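Local atomic coordinates of Serine/threonine-protein kinase Tel1 (Chaetomium thermophilum, PDB entry 6SKY), a protein that phosphorylates protein serines and threonines with ATP and probably acts as a DNA-damage sensor that switches on checkpoint signalling. Residues Ala1477-Ala1482 and Arg1581-Ser1586; Phe1536-Glu1541 and Leu1562-Lys1567; Ile2171-Arg2176 and Lys2207-Asn2212; Arg2225-Ile2230 and Leu2249-Tyr2254. All coordinates share one frame; numbering follows the deposited sequence.

Contact 1 of 4, residues Ala1477-Ala1482 and Arg1581-Ser1586; sequences ALSSLA and RDVALS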
loop_
_atom_site.group_PDB
_atom_site.type_symbol
_atom_site.label_atom_id
_atom_site.label_comp_id
_atom_site.label_asym_id
_atom_site.label_seq_id
_atom_site.Cartn_x
_atom_site.Cartn_y
_atom_site.Cartn_z
ATOM N N ALA A 1477 50.458 -43.042 23.066
ATOM C CA ALA A 1477 51.546 -42.091 23.219
ATOM C C ALA A 1477 51.045 -40.772 23.778
ATOM O O ALA A 1477 51.650 -40.206 24.691
ATOM C CB ALA A 1477 52.230 -41.877 21.874
ATOM N N LEU A 1478 49.941 -40.260 23.237
ATOM C CA LEU A 1478 49.393 -39.005 23.737
ATOM C C LEU A 1478 49.048 -39.107 25.215
ATOM O O LEU A 1478 49.466 -38.267 26.020
ATOM C CB LEU A 1478 48.169 -38.613 22.919
ATOM C CG LEU A 1478 47.392 -37.386 23.372
ATOM C CD1 LEU A 1478 48.315 -36.213 23.563
ATOM C CD2 LEU A 1478 46.349 -37.065 22.339
ATOM N N SER A 1479 48.295 -40.141 25.594
ATOM C CA SER A 1479 47.887 -40.282 26.988
ATOM C C SER A 1479 49.088 -40.468 27.901
ATOM O O SER A 1479 49.144 -39.887 28.990
ATOM C CB SER A 1479 46.924 -41.455 27.136
ATOM O OG SER A 1479 45.808 -41.308 26.284
ATOM N N SER A 1480 50.066 -41.264 27.470
ATOM C CA SER A 1480 51.213 -41.556 28.318
ATOM C C SER A 1480 52.086 -40.327 28.502
ATOM O O SER A 1480 52.505 -40.016 29.620
ATOM C CB SER A 1480 52.015 -42.707 27.720
ATOM O OG SER A 1480 52.984 -43.176 28.635
ATOM N N LEU A 1481 52.370 -39.612 27.414
ATOM C CA LEU A 1481 53.172 -38.403 27.516
ATOM C C LEU A 1481 52.472 -37.347 28.358
ATOM O O LEU A 1481 53.116 -36.648 29.146
ATOM C CB LEU A 1481 53.481 -37.871 26.122
ATOM C CG LEU A 1481 54.383 -38.776 25.289
ATOM C CD1 LEU A 1481 54.423 -38.308 23.852
ATOM C CD2 LEU A 1481 55.779 -38.822 25.872
ATOM N N ALA A 1482 51.149 -37.226 28.221
ATOM C CA ALA A 1482 50.415 -36.272 29.042
ATOM C C ALA A 1482 50.516 -36.622 30.522
ATOM O O ALA A 1482 50.821 -35.762 31.358
ATOM C CB ALA A 1482 48.956 -36.224 28.599
ATOM N N ARG A 1581 41.714 -38.788 23.566
ATOM C CA ARG A 1581 41.379 -37.394 23.327
ATOM C C ARG A 1581 40.823 -36.738 24.582
ATOM O O ARG A 1581 41.131 -35.578 24.869
ATOM C CB ARG A 1581 40.386 -37.304 22.178
ATOM C CG ARG A 1581 40.004 -35.914 21.803
ATOM C CD ARG A 1581 39.298 -35.916 20.483
ATOM N NE ARG A 1581 38.216 -36.889 20.446
ATOM C CZ ARG A 1581 38.128 -37.864 19.554
ATOM N NH1 ARG A 1581 39.056 -37.991 18.619
ATOM N NH2 ARG A 1581 37.106 -38.704 19.590
ATOM N N ASP A 1582 40.013 -37.470 25.353
ATOM C CA ASP A 1582 39.479 -36.923 26.594
ATOM C C ASP A 1582 40.583 -36.674 27.609
ATOM O O ASP A 1582 40.561 -35.663 28.315
ATOM C CB ASP A 1582 38.423 -37.856 27.179
ATOM C CG ASP A 1582 37.087 -37.763 26.457
ATOM O OD1 ASP A 1582 36.956 -36.924 25.543
ATOM O OD2 ASP A 1582 36.163 -38.530 26.800
ATOM N N VAL A 1583 41.561 -37.574 27.692
ATOM C CA VAL A 1583 42.691 -37.370 28.600
ATOM C C VAL A 1583 43.475 -36.126 28.204
ATOM O O VAL A 1583 43.788 -35.269 29.040
ATOM C CB VAL A 1583 43.595 -38.614 28.619
ATOM C CG1 VAL A 1583 44.898 -38.307 29.330
ATOM C CG2 VAL A 1583 42.883 -39.769 29.287
ATOM N N ALA A 1584 43.804 -36.013 26.916
ATOM C CA ALA A 1584 44.560 -34.858 26.447
ATOM C C ALA A 1584 43.811 -33.560 26.707
ATOM O O ALA A 1584 44.398 -32.580 27.180
ATOM C CB ALA A 1584 44.864 -35.001 24.962
ATOM N N LEU A 1585 42.513 -33.534 26.407
ATOM C CA LEU A 1585 41.741 -32.315 26.591
ATOM C C LEU A 1585 41.557 -31.975 28.060
ATOM O O LEU A 1585 41.541 -30.796 28.417
ATOM C CB LEU A 1585 40.388 -32.449 25.908
ATOM C CG LEU A 1585 40.205 -31.660 24.618
ATOM C CD1 LEU A 1585 41.415 -31.793 23.735
ATOM C CD2 LEU A 1585 38.976 -32.160 23.905
ATOM N N SER A 1586 41.417 -32.975 28.926
ATOM C CA SER A 1586 41.320 -32.677 30.345
ATOM C C SER A 1586 42.646 -32.211 30.917
ATOM O O SER A 1586 42.657 -31.534 31.947
ATOM C CB SER A 1586 40.822 -33.892 31.115
ATOM O OG SER A 1586 40.736 -33.596 32.494
#

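Contact 2 of 4, residues Phe1536-Glu1541 and Leu1562-Lys1567; sequences FRSITE and LLEILK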
loop_
_atom_site.group_PDB
_atom_site.type_symbol
_atom_site.label_atom_id
_atom_site.label_comp_id
_atom_site.label_asym_id
_atom_site.label_seq_id
_atom_site.Cartn_x
_atom_site.Cartn_y
_atom_site.Cartn_z
ATOM N N PHE A 1536 50.418 -37.617 13.021
ATOM C CA PHE A 1536 51.102 -38.400 14.042
ATOM C C PHE A 1536 52.363 -37.693 14.512
ATOM O O PHE A 1536 52.605 -37.562 15.720
ATOM C CB PHE A 1536 51.431 -39.785 13.486
ATOM C CG PHE A 1536 51.978 -40.732 14.504
ATOM C CD1 PHE A 1536 51.136 -41.547 15.225
ATOM C CD2 PHE A 1536 53.334 -40.809 14.738
ATOM C CE1 PHE A 1536 51.633 -42.413 16.160
ATOM C CE2 PHE A 1536 53.832 -41.673 15.678
ATOM C CZ PHE A 1536 52.979 -42.474 16.389
ATOM N N ARG A 1537 53.185 -37.237 13.564
ATOM C CA ARG A 1537 54.408 -36.528 13.922
ATOM C C ARG A 1537 54.103 -35.315 14.787
ATOM O O ARG A 1537 54.725 -35.112 15.835
ATOM C CB ARG A 1537 55.162 -36.108 12.662
ATOM C CG ARG A 1537 55.700 -37.260 11.842
ATOM C CD ARG A 1537 56.762 -38.028 12.600
ATOM N NE ARG A 1537 57.402 -39.031 11.757
ATOM C CZ ARG A 1537 58.378 -38.764 10.895
ATOM N NH1 ARG A 1537 58.822 -37.523 10.758
ATOM N NH2 ARG A 1537 58.908 -39.738 10.166
ATOM N N SER A 1538 53.140 -34.498 14.363
ATOM C CA SER A 1538 52.840 -33.269 15.086
ATOM C C SER A 1538 52.290 -33.563 16.472
ATOM O O SER A 1538 52.721 -32.956 17.457
ATOM C CB SER A 1538 51.860 -32.424 14.281
ATOM O OG SER A 1538 50.860 -33.239 13.706
ATOM N N ILE A 1539 51.344 -34.499 16.576
ATOM C CA ILE A 1539 50.768 -34.830 17.875
ATOM C C ILE A 1539 51.853 -35.304 18.829
ATOM O O ILE A 1539 52.001 -34.777 19.936
ATOM C CB ILE A 1539 49.653 -35.880 17.720
ATOM C CG1 ILE A 1539 48.379 -35.233 17.183
ATOM C CG2 ILE A 1539 49.368 -36.552 19.041
ATOM C CD1 ILE A 1539 47.295 -36.225 16.848
ATOM N N THR A 1540 52.642 -36.294 18.408
ATOM C CA THR A 1540 53.655 -36.855 19.295
ATOM C C THR A 1540 54.698 -35.814 19.683
ATOM O O THR A 1540 55.041 -35.672 20.865
ATOM C CB THR A 1540 54.316 -38.054 18.625
ATOM O OG1 THR A 1540 54.747 -37.680 17.312
ATOM C CG2 THR A 1540 53.332 -39.195 18.514
ATOM N N GLU A 1541 55.206 -35.064 18.702
ATOM C CA GLU A 1541 56.261 -34.102 18.990
ATOM C C GLU A 1541 55.768 -32.987 19.901
ATOM O O GLU A 1541 56.447 -32.621 20.866
ATOM C CB GLU A 1541 56.815 -33.530 17.689
ATOM C CG GLU A 1541 57.592 -32.243 17.870
ATOM C CD GLU A 1541 58.693 -32.349 18.913
ATOM O OE1 GLU A 1541 59.306 -33.429 19.040
ATOM O OE2 GLU A 1541 58.940 -31.344 19.610
ATOM N N LEU A 1562 46.575 -28.668 20.861
ATOM C CA LEU A 1562 45.125 -28.505 20.887
ATOM C C LEU A 1562 44.560 -28.414 19.480
ATOM O O LEU A 1562 43.541 -29.036 19.171
ATOM C CB LEU A 1562 44.753 -27.262 21.687
ATOM C CG LEU A 1562 43.271 -26.906 21.779
ATOM C CD1 LEU A 1562 42.539 -27.897 22.645
ATOM C CD2 LEU A 1562 43.096 -25.511 22.314
ATOM N N LEU A 1563 45.215 -27.647 18.612
ATOM C CA LEU A 1563 44.740 -27.512 17.244
ATOM C C LEU A 1563 44.824 -28.834 16.498
ATOM O O LEU A 1563 43.933 -29.157 15.707
ATOM C CB LEU A 1563 45.544 -26.436 16.524
ATOM C CG LEU A 1563 44.807 -25.684 15.422
ATOM C CD1 LEU A 1563 43.651 -24.897 16.017
ATOM C CD2 LEU A 1563 45.769 -24.781 14.676
ATOM N N GLU A 1564 45.875 -29.621 16.743
ATOM C CA GLU A 1564 45.978 -30.933 16.112
ATOM C C GLU A 1564 44.872 -31.862 16.582
ATOM O O GLU A 1564 44.261 -32.563 15.773
ATOM C CB GLU A 1564 47.342 -31.554 16.401
ATOM C CG GLU A 1564 48.495 -30.948 15.624
ATOM C CD GLU A 1564 48.459 -31.300 14.150
ATOM O OE1 GLU A 1564 47.645 -32.162 13.756
ATOM O OE2 GLU A 1564 49.249 -30.715 13.381
ATOM N N ILE A 1565 44.607 -31.885 17.888
ATOM C CA ILE A 1565 43.546 -32.733 18.423
ATOM C C ILE A 1565 42.196 -32.338 17.845
ATOM O O ILE A 1565 41.391 -33.196 17.470
ATOM C CB ILE A 1565 43.535 -32.664 19.958
ATOM C CG1 ILE A 1565 44.805 -33.276 20.524
ATOM C CG2 ILE A 1565 42.326 -33.370 20.504
ATOM C CD1 ILE A 1565 44.968 -33.030 21.985
ATOM N N LEU A 1566 41.925 -31.037 17.761
ATOM C CA LEU A 1566 40.645 -30.589 17.228
ATOM C C LEU A 1566 40.522 -30.917 15.747
ATOM O O LEU A 1566 39.502 -31.452 15.305
ATOM C CB LEU A 1566 40.469 -29.092 17.464
ATOM C CG LEU A 1566 40.382 -28.614 18.910
ATOM C CD1 LEU A 1566 40.188 -27.125 18.930
ATOM C CD2 LEU A 1566 39.265 -29.310 19.644
ATOM N N LYS A 1567 41.553 -30.603 14.964
ATOM C CA LYS A 1567 41.530 -30.910 13.541
ATOM C C LYS A 1567 41.385 -32.403 13.287
ATOM O O LYS A 1567 40.736 -32.807 12.318
ATOM C CB LYS A 1567 42.799 -30.366 12.893
ATOM C CG LYS A 1567 42.990 -30.715 11.440
ATOM C CD LYS A 1567 44.249 -30.048 10.911
ATOM C CE LYS A 1567 44.486 -30.373 9.447
ATOM N NZ LYS A 1567 45.651 -29.629 8.892
#

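Contact 3 of 4, residues Ile2171-Arg2176 and Lys2207-Asn2212; sequences IFRFHR and KMEAAN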
loop_
_atom_site.group_PDB
_atom_site.type_symbol
_atom_site.label_atom_id
_atom_site.label_comp_id
_atom_site.label_asym_id
_atom_site.label_seq_id
_atom_site.Cartn_x
_atom_site.Cartn_y
_atom_site.Cartn_z
ATOM N N ILE A 2171 22.537 -2.746 4.717
ATOM C CA ILE A 2171 21.979 -4.058 5.047
ATOM C C ILE A 2171 20.496 -3.948 5.369
ATOM O O ILE A 2171 19.681 -4.726 4.872
ATOM C CB ILE A 2171 22.750 -4.707 6.205
ATOM C CG1 ILE A 2171 24.202 -4.912 5.823
ATOM C CG2 ILE A 2171 22.150 -6.030 6.534
ATOM C CD1 ILE A 2171 25.075 -5.211 6.977
ATOM N N PHE A 2172 20.123 -2.989 6.213
ATOM C CA PHE A 2172 18.722 -2.826 6.579
ATOM C C PHE A 2172 17.871 -2.426 5.394
ATOM O O PHE A 2172 16.672 -2.704 5.375
ATOM C CB PHE A 2172 18.576 -1.783 7.680
ATOM C CG PHE A 2172 18.914 -2.289 9.037
ATOM C CD1 PHE A 2172 18.423 -3.489 9.476
ATOM C CD2 PHE A 2172 19.736 -1.567 9.868
ATOM C CE1 PHE A 2172 18.739 -3.957 10.715
ATOM C CE2 PHE A 2172 20.054 -2.031 11.104
ATOM C CZ PHE A 2172 19.557 -3.227 11.531
ATOM N N ARG A 2173 18.452 -1.742 4.414
ATOM C CA ARG A 2173 17.681 -1.398 3.233
ATOM C C ARG A 2173 17.327 -2.635 2.428
ATOM O O ARG A 2173 16.196 -2.756 1.951
ATOM C CB ARG A 2173 18.443 -0.401 2.373
ATOM C CG ARG A 2173 17.646 0.115 1.208
ATOM C CD ARG A 2173 18.160 1.450 0.724
ATOM N NE ARG A 2173 18.178 2.455 1.776
ATOM C CZ ARG A 2173 19.288 2.993 2.257
ATOM N NH1 ARG A 2173 19.228 3.905 3.215
ATOM N NH2 ARG A 2173 20.461 2.622 1.770
ATOM N N PHE A 2174 18.263 -3.575 2.266
ATOM C CA PHE A 2174 17.904 -4.762 1.491
ATOM C C PHE A 2174 16.789 -5.568 2.152
ATOM O O PHE A 2174 15.984 -6.197 1.463
ATOM C CB PHE A 2174 19.104 -5.664 1.242
ATOM C CG PHE A 2174 18.755 -6.902 0.457
ATOM C CD1 PHE A 2174 18.630 -6.853 -0.915
ATOM C CD2 PHE A 2174 18.516 -8.103 1.092
ATOM C CE1 PHE A 2174 18.289 -7.980 -1.636
ATOM C CE2 PHE A 2174 18.177 -9.229 0.373
ATOM C CZ PHE A 2174 18.066 -9.167 -0.990
ATOM N N HIS A 2175 16.729 -5.586 3.475
ATOM C CA HIS A 2175 15.684 -6.333 4.162
ATOM C C HIS A 2175 14.343 -5.624 4.164
ATOM O O HIS A 2175 13.395 -6.149 4.751
ATOM C CB HIS A 2175 16.084 -6.609 5.608
ATOM C CG HIS A 2175 16.981 -7.789 5.778
ATOM N ND1 HIS A 2175 18.267 -7.822 5.295
ATOM C CD2 HIS A 2175 16.781 -8.977 6.389
ATOM C CE1 HIS A 2175 18.818 -8.981 5.595
ATOM N NE2 HIS A 2175 17.937 -9.699 6.261
ATOM N N ARG A 2176 14.247 -4.445 3.552
ATOM C CA ARG A 2176 13.028 -3.640 3.557
ATOM C C ARG A 2176 12.551 -3.362 4.977
ATOM O O ARG A 2176 11.363 -3.459 5.279
ATOM C CB ARG A 2176 11.917 -4.299 2.741
ATOM C CG ARG A 2176 12.310 -4.664 1.329
ATOM C CD ARG A 2176 12.610 -3.437 0.513
ATOM N NE ARG A 2176 12.832 -3.746 -0.896
ATOM C CZ ARG A 2176 11.859 -3.936 -1.781
ATOM N NH1 ARG A 2176 12.154 -4.206 -3.045
ATOM N NH2 ARG A 2176 10.589 -3.864 -1.402
ATOM N N LYS A 2207 23.674 13.190 4.646
ATOM C CA LYS A 2207 22.489 13.729 3.997
ATOM C C LYS A 2207 22.015 12.831 2.867
ATOM O O LYS A 2207 20.809 12.738 2.623
ATOM C CB LYS A 2207 22.764 15.142 3.504
ATOM C CG LYS A 2207 22.813 16.150 4.629
ATOM C CD LYS A 2207 22.984 17.564 4.120
ATOM C CE LYS A 2207 24.303 17.735 3.401
ATOM N NZ LYS A 2207 24.505 19.118 2.905
ATOM N N MET A 2208 22.923 12.129 2.197
ATOM C CA MET A 2208 22.482 11.158 1.208
ATOM C C MET A 2208 21.789 9.972 1.855
ATOM O O MET A 2208 20.841 9.425 1.287
ATOM C CB MET A 2208 23.657 10.688 0.372
ATOM C CG MET A 2208 23.294 9.592 -0.590
ATOM S SD MET A 2208 24.469 9.481 -1.926
ATOM C CE MET A 2208 24.623 11.215 -2.291
ATOM N N GLU A 2209 22.227 9.565 3.043
ATOM C CA GLU A 2209 21.503 8.519 3.755
ATOM C C GLU A 2209 20.110 8.983 4.155
ATOM O O GLU A 2209 19.144 8.214 4.080
ATOM C CB GLU A 2209 22.296 8.074 4.975
ATOM C CG GLU A 2209 21.600 7.023 5.799
ATOM C CD GLU A 2209 21.053 5.887 4.955
ATOM O OE1 GLU A 2209 21.778 5.408 4.055
ATOM O OE2 GLU A 2209 19.894 5.475 5.189
ATOM N N ALA A 2210 19.982 10.237 4.581
ATOM C CA ALA A 2210 18.660 10.766 4.898
ATOM C C ALA A 2210 17.760 10.787 3.670
ATOM O O ALA A 2210 16.568 10.459 3.752
ATOM C CB ALA A 2210 18.789 12.161 5.488
ATOM N N ALA A 2211 18.311 11.171 2.520
ATOM C CA ALA A 2211 17.534 11.154 1.290
ATOM C C ALA A 2211 17.115 9.741 0.918
ATOM O O ALA A 2211 16.013 9.531 0.408
ATOM C CB ALA A 2211 18.329 11.788 0.158
ATOM N N ASN A 2212 17.979 8.758 1.158
ATOM C CA ASN A 2212 17.612 7.372 0.885
ATOM C C ASN A 2212 16.466 6.916 1.770
ATOM O O ASN A 2212 15.557 6.217 1.313
ATOM C CB ASN A 2212 18.814 6.463 1.082
ATOM C CG ASN A 2212 19.724 6.456 -0.096
ATOM O OD1 ASN A 2212 19.282 6.591 -1.224
ATOM N ND2 ASN A 2212 21.008 6.287 0.151
#

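Contact 4 of 4, residues Arg2225-Ile2230 and Leu2249-Tyr2254; sequences RMLQAI and LSKIGY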
loop_
_atom_site.group_PDB
_atom_site.type_symbol
_atom_site.label_atom_id
_atom_site.label_comp_id
_atom_site.label_asym_id
_atom_site.label_seq_id
_atom_site.Cartn_x
_atom_site.Cartn_y
_atom_site.Cartn_z
ATOM N N ARG A 2225 14.683 16.845 -3.734
ATOM C CA ARG A 2225 15.119 18.171 -3.310
ATOM C C ARG A 2225 16.327 18.087 -2.393
ATOM O O ARG A 2225 17.237 18.918 -2.472
ATOM C CB ARG A 2225 13.983 18.903 -2.613
ATOM C CG ARG A 2225 12.765 19.140 -3.455
ATOM C CD ARG A 2225 13.108 19.723 -4.794
ATOM N NE ARG A 2225 11.908 19.915 -5.598
ATOM C CZ ARG A 2225 11.908 20.090 -6.912
ATOM N NH1 ARG A 2225 10.768 20.263 -7.557
ATOM N NH2 ARG A 2225 13.045 20.091 -7.579
ATOM N N MET A 2226 16.357 17.077 -1.528
ATOM C CA MET A 2226 17.488 16.884 -0.633
ATOM C C MET A 2226 18.760 16.550 -1.400
ATOM O O MET A 2226 19.832 17.088 -1.100
ATOM C CB MET A 2226 17.144 15.786 0.358
ATOM C CG MET A 2226 17.822 15.909 1.666
ATOM S SD MET A 2226 16.963 15.011 2.941
ATOM C CE MET A 2226 18.048 15.392 4.299
ATOM N N LEU A 2227 18.665 15.675 -2.400
ATOM C CA LEU A 2227 19.842 15.349 -3.197
ATOM C C LEU A 2227 20.317 16.544 -4.005
ATOM O O LEU A 2227 21.522 16.761 -4.148
ATOM C CB LEU A 2227 19.550 14.178 -4.122
ATOM C CG LEU A 2227 19.396 12.784 -3.541
ATOM C CD1 LEU A 2227 19.073 11.848 -4.647
ATOM C CD2 LEU A 2227 20.654 12.369 -2.854
ATOM N N GLN A 2228 19.392 17.330 -4.551
ATOM C CA GLN A 2228 19.801 18.517 -5.292
ATOM C C GLN A 2228 20.452 19.547 -4.388
ATOM O O GLN A 2228 21.345 20.274 -4.828
ATOM C CB GLN A 2228 18.606 19.125 -6.003
ATOM C CG GLN A 2228 18.132 18.335 -7.181
ATOM C CD GLN A 2228 16.822 18.824 -7.695
ATOM O OE1 GLN A 2228 16.088 19.501 -6.992
ATOM N NE2 GLN A 2228 16.514 18.494 -8.930
ATOM N N ALA A 2229 20.019 19.636 -3.133
ATOM C CA ALA A 2229 20.699 20.513 -2.188
ATOM C C ALA A 2229 22.102 20.012 -1.877
ATOM O O ALA A 2229 23.029 20.811 -1.738
ATOM C CB ALA A 2229 19.882 20.636 -0.912
ATOM N N ILE A 2230 22.274 18.696 -1.739
ATOM C CA ILE A 2230 23.624 18.149 -1.590
ATOM C C ILE A 2230 24.485 18.543 -2.775
ATOM O O ILE A 2230 25.653 18.903 -2.622
ATOM C CB ILE A 2230 23.591 16.620 -1.440
ATOM C CG1 ILE A 2230 22.862 16.198 -0.186
ATOM C CG2 ILE A 2230 24.978 16.072 -1.386
ATOM C CD1 ILE A 2230 22.726 14.733 -0.109
ATOM N N LEU A 2249 24.967 12.619 -9.285
ATOM C CA LEU A 2249 24.218 13.136 -10.422
ATOM C C LEU A 2249 23.351 12.062 -11.052
ATOM O O LEU A 2249 22.208 12.326 -11.430
ATOM C CB LEU A 2249 25.165 13.720 -11.456
ATOM C CG LEU A 2249 25.661 15.125 -11.164
ATOM C CD1 LEU A 2249 26.528 15.582 -12.285
ATOM C CD2 LEU A 2249 24.503 16.054 -10.994
ATOM N N SER A 2250 23.864 10.841 -11.171
ATOM C CA SER A 2250 23.060 9.789 -11.771
ATOM C C SER A 2250 21.949 9.332 -10.837
ATOM O O SER A 2250 20.884 8.925 -11.304
ATOM C CB SER A 2250 23.946 8.622 -12.179
ATOM O OG SER A 2250 24.470 7.970 -11.051
ATOM N N LYS A 2251 22.151 9.426 -9.526
ATOM C CA LYS A 2251 21.066 9.153 -8.593
ATOM C C LYS A 2251 19.950 10.180 -8.721
ATOM O O LYS A 2251 18.766 9.821 -8.741
ATOM C CB LYS A 2251 21.618 9.137 -7.177
ATOM C CG LYS A 2251 20.733 8.511 -6.158
ATOM C CD LYS A 2251 21.401 8.607 -4.824
ATOM C CE LYS A 2251 20.656 7.835 -3.782
ATOM N NZ LYS A 2251 20.711 6.383 -4.058
ATOM N N ILE A 2252 20.305 11.463 -8.812
ATOM C CA ILE A 2252 19.293 12.489 -9.037
ATOM C C ILE A 2252 18.571 12.245 -10.349
ATOM O O ILE A 2252 17.350 12.382 -10.430
ATOM C CB ILE A 2252 19.911 13.898 -9.012
ATOM C CG1 ILE A 2252 20.637 14.169 -7.710
ATOM C CG2 ILE A 2252 18.838 14.922 -9.172
ATOM C CD1 ILE A 2252 21.343 15.466 -7.714
ATOM N N GLY A 2253 19.309 11.898 -11.400
ATOM C CA GLY A 2253 18.677 11.662 -12.686
ATOM C C GLY A 2253 17.703 10.505 -12.661
ATOM O O GLY A 2253 16.609 10.592 -13.218
ATOM N N TYR A 2254 18.078 9.413 -12.005
ATOM C CA TYR A 2254 17.181 8.272 -11.893
ATOM C C TYR A 2254 15.921 8.636 -11.125
ATOM O O TYR A 2254 14.806 8.302 -11.542
ATOM C CB TYR A 2254 17.903 7.113 -11.217
ATOM C CG TYR A 2254 16.973 6.042 -10.743
ATOM C CD1 TYR A 2254 16.613 5.955 -9.417
ATOM C CD2 TYR A 2254 16.438 5.131 -11.625
ATOM C CE1 TYR A 2254 15.755 5.002 -8.986
ATOM C CE2 TYR A 2254 15.577 4.169 -11.200
ATOM C CZ TYR A 2254 15.240 4.107 -9.877
ATOM O OH TYR A 2254 14.375 3.142 -9.434
#

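Contact 1 of 4, residues Ala1477-Ala1482 and Arg1581-Ser1586
Leu1478 and Ala1584 make the tight part of this helix-to-helix contact. The branched end of the leucine sits over the single methyl of Ala1584, with CD2 of Leu1478 3.7 Å from CB of Ala1584, while CG and CD1 of the same leucine lie scarcely farther from that one carbon. The side chain is carried across by a first torsion that sets CG opposite the backbone N (chi1 175°). On its own side of the joint Ala1584 also rests on Ile1565 of helix 1557-1569, and Leu1478 touches Leu1576, so this half is a buried, apolar patch. The other half is looser. Ser1479 and Val1583 have the nearest CA atoms, 6.2 Å apart, yet their side chains just brush, Ser1479 OG lying 4.2 Å from Val1583 CB, and the valine is partly exposed. The serine hydroxyl makes its hydrogen bond within its own helix, to Gly1475 O one turn back. The joint is thus held by packing of small and branched residues, and it sets helix 1470-1487 against helix 1578-1588, with three further helices between them in the chain, in the alpha-solenoid part of the protein.

Contact 2 of 4, residues Phe1536-Glu1541 and Leu1562-Lys1567
Glu1564 lies against both Ser1538 and Ile1539, joining helices 1530-1543 and 1557-1569 in the alpha-solenoid part of the chain. The closest approach is polar in composition: Ser1538 OG is 3.0 Å from Glu1564 OE2, and Ser1538 CB also lies beside this oxygen, at 3.2 Å. Neither carboxylate oxygen is hydrogen-bonded to this hydroxyl, which is bonded within its own helix, chiefly to Gln1534 O. Beneath the carboxylate, the aliphatic part of the glutamate does the packing. Its CB meets Ile1539 CG1 at 3.9 Å, the isoleucine reaching over from the flank of its helix. The glutamate chain folds at its second torsion (chi2 -71°), which turns the carboxylate back over Ser1538 rather than letting it extend past the helix. With an alanine here the touch on Ile1539 could survive, but Ser1538 would probably lose the CG and carboxylate that cover it, and a gap would open along that edge of the joint. Farther out, Ile1565, next to the glutamate, packs on Arg1581 and Leu1585 of helix 1578-1588, while Leu1566 packs on Val1615, Val1616 and Trp1632, so helix 1557-1569 is backed by further helices. Back at the serine, CG of Glu1564 lies 3.8 Å from Ser1538 OG.

Contact 3 of 4, residues Ile2171-Arg2176 and Lys2207-Asn2212
Arg2173 and Asn2212 bring the two backbones nearest, yet their CA atoms are still 9.1 Å apart, so long side chains must span the gap. The first segment holds the last residues of helix 2154-2174 and the turn that follows, a Schellman motif in which Arg2176 takes a positive phi and its N bonds back to Arg2173 O; the second lies within helix 2203-2217. Arg2173 spans the gap by standing out from its helix and then bending at its third torsion (chi3 -57°), which presents NH1 to Glu2209. NH1 alone serves both carboxylate oxygens of this salt bridge. The bond to Glu2209 OE1 is 3.1 Å long and nearly straight (170°), lies close to the guanidinium plane and uses the syn lone pair of OE1, whereas that to Glu2209 OE2, at 2.6 Å, is strongly bent and weak. Both segments belong to the FAT domain, a family of helical repeats related to TPR, and the bridge ties the end of one helix to the flank of another. The carboxylate meets the guanidinium at its edge, the two planes only 19° apart. Asn2212 comes instead over one guanidinium face, its CB 3.4 Å from Arg2173 NH1, and its amide is turned well away from stacking. A long, weak ion pair links Arg2173 NE to Asp2216, and Glu2209 OE1 also has a weak bond from Ser2169.

Contact 4 of 4, residues Arg2225-Ile2230 and Leu2249-Tyr2254
Leu2227 and Ile2252 point toward each other at the closest point between two helices and meet near their bases, with Leu2227 CB 3.7 Å from Ile2252 CG1. The ethyl branch of the isoleucine reaches in toward the facing helix, its CD1 3.8 Å from Leu2227 O. The other branch turns to the neighbouring residue: Ile2252 CG2 lies 4.0 Å from Gln2228 CG. Because CG1 is set opposite the carbonyl carbon (chi1 -57°), the two branches divide between these two partners. The helix segments are antiparallel, at 154°, and their axes come within 9.9 Å, as in the helical hairpins of the FAT domain, whose repeats are related to TPR. At the tip of the leucine, the aliphatic stem of Lys2251 passes at about a right angle, its CG and CD both touching CD1 of Leu2227. Cutting Ile2252 back to alanine would remove both branches, and Leu2227 CB and Gln2228 CG would probably lose these contacts, opening a gap between the helices. Gln2228 joins the packing with its methylene, while its amide bonds to other partners: OE1 accepts a 3.2 Å bond from Arg2225 NH2, the donor lying in the carbonyl plane on a lone pair, and NE2 makes a weak bond to Tyr2271 OH of helix 2264-2279. Arg2225 also packs on Ala1937 of the second subunit.

The four contacts form two groups. Contacts 1 and 2 have centres 11 Å apart, contact 2 being nested in the chain loop that contact 1 closes; successive helices 1557-1569 and 1578-1588 join them by direct packing. Contacts 3 and 4, with centres 15 Å apart, follow one another along the FAT domain and meet through helices 2203-2217 and 2220-2232, where Ala2210 CB is 3.5 Å from Met2226 CE. Between the groups nothing touches: contacts 2 and 3 come nearest, with atoms about 29 Å apart. All four lie away from the kinase site that holds the ATP analogue and magnesium, in the helical scaffold.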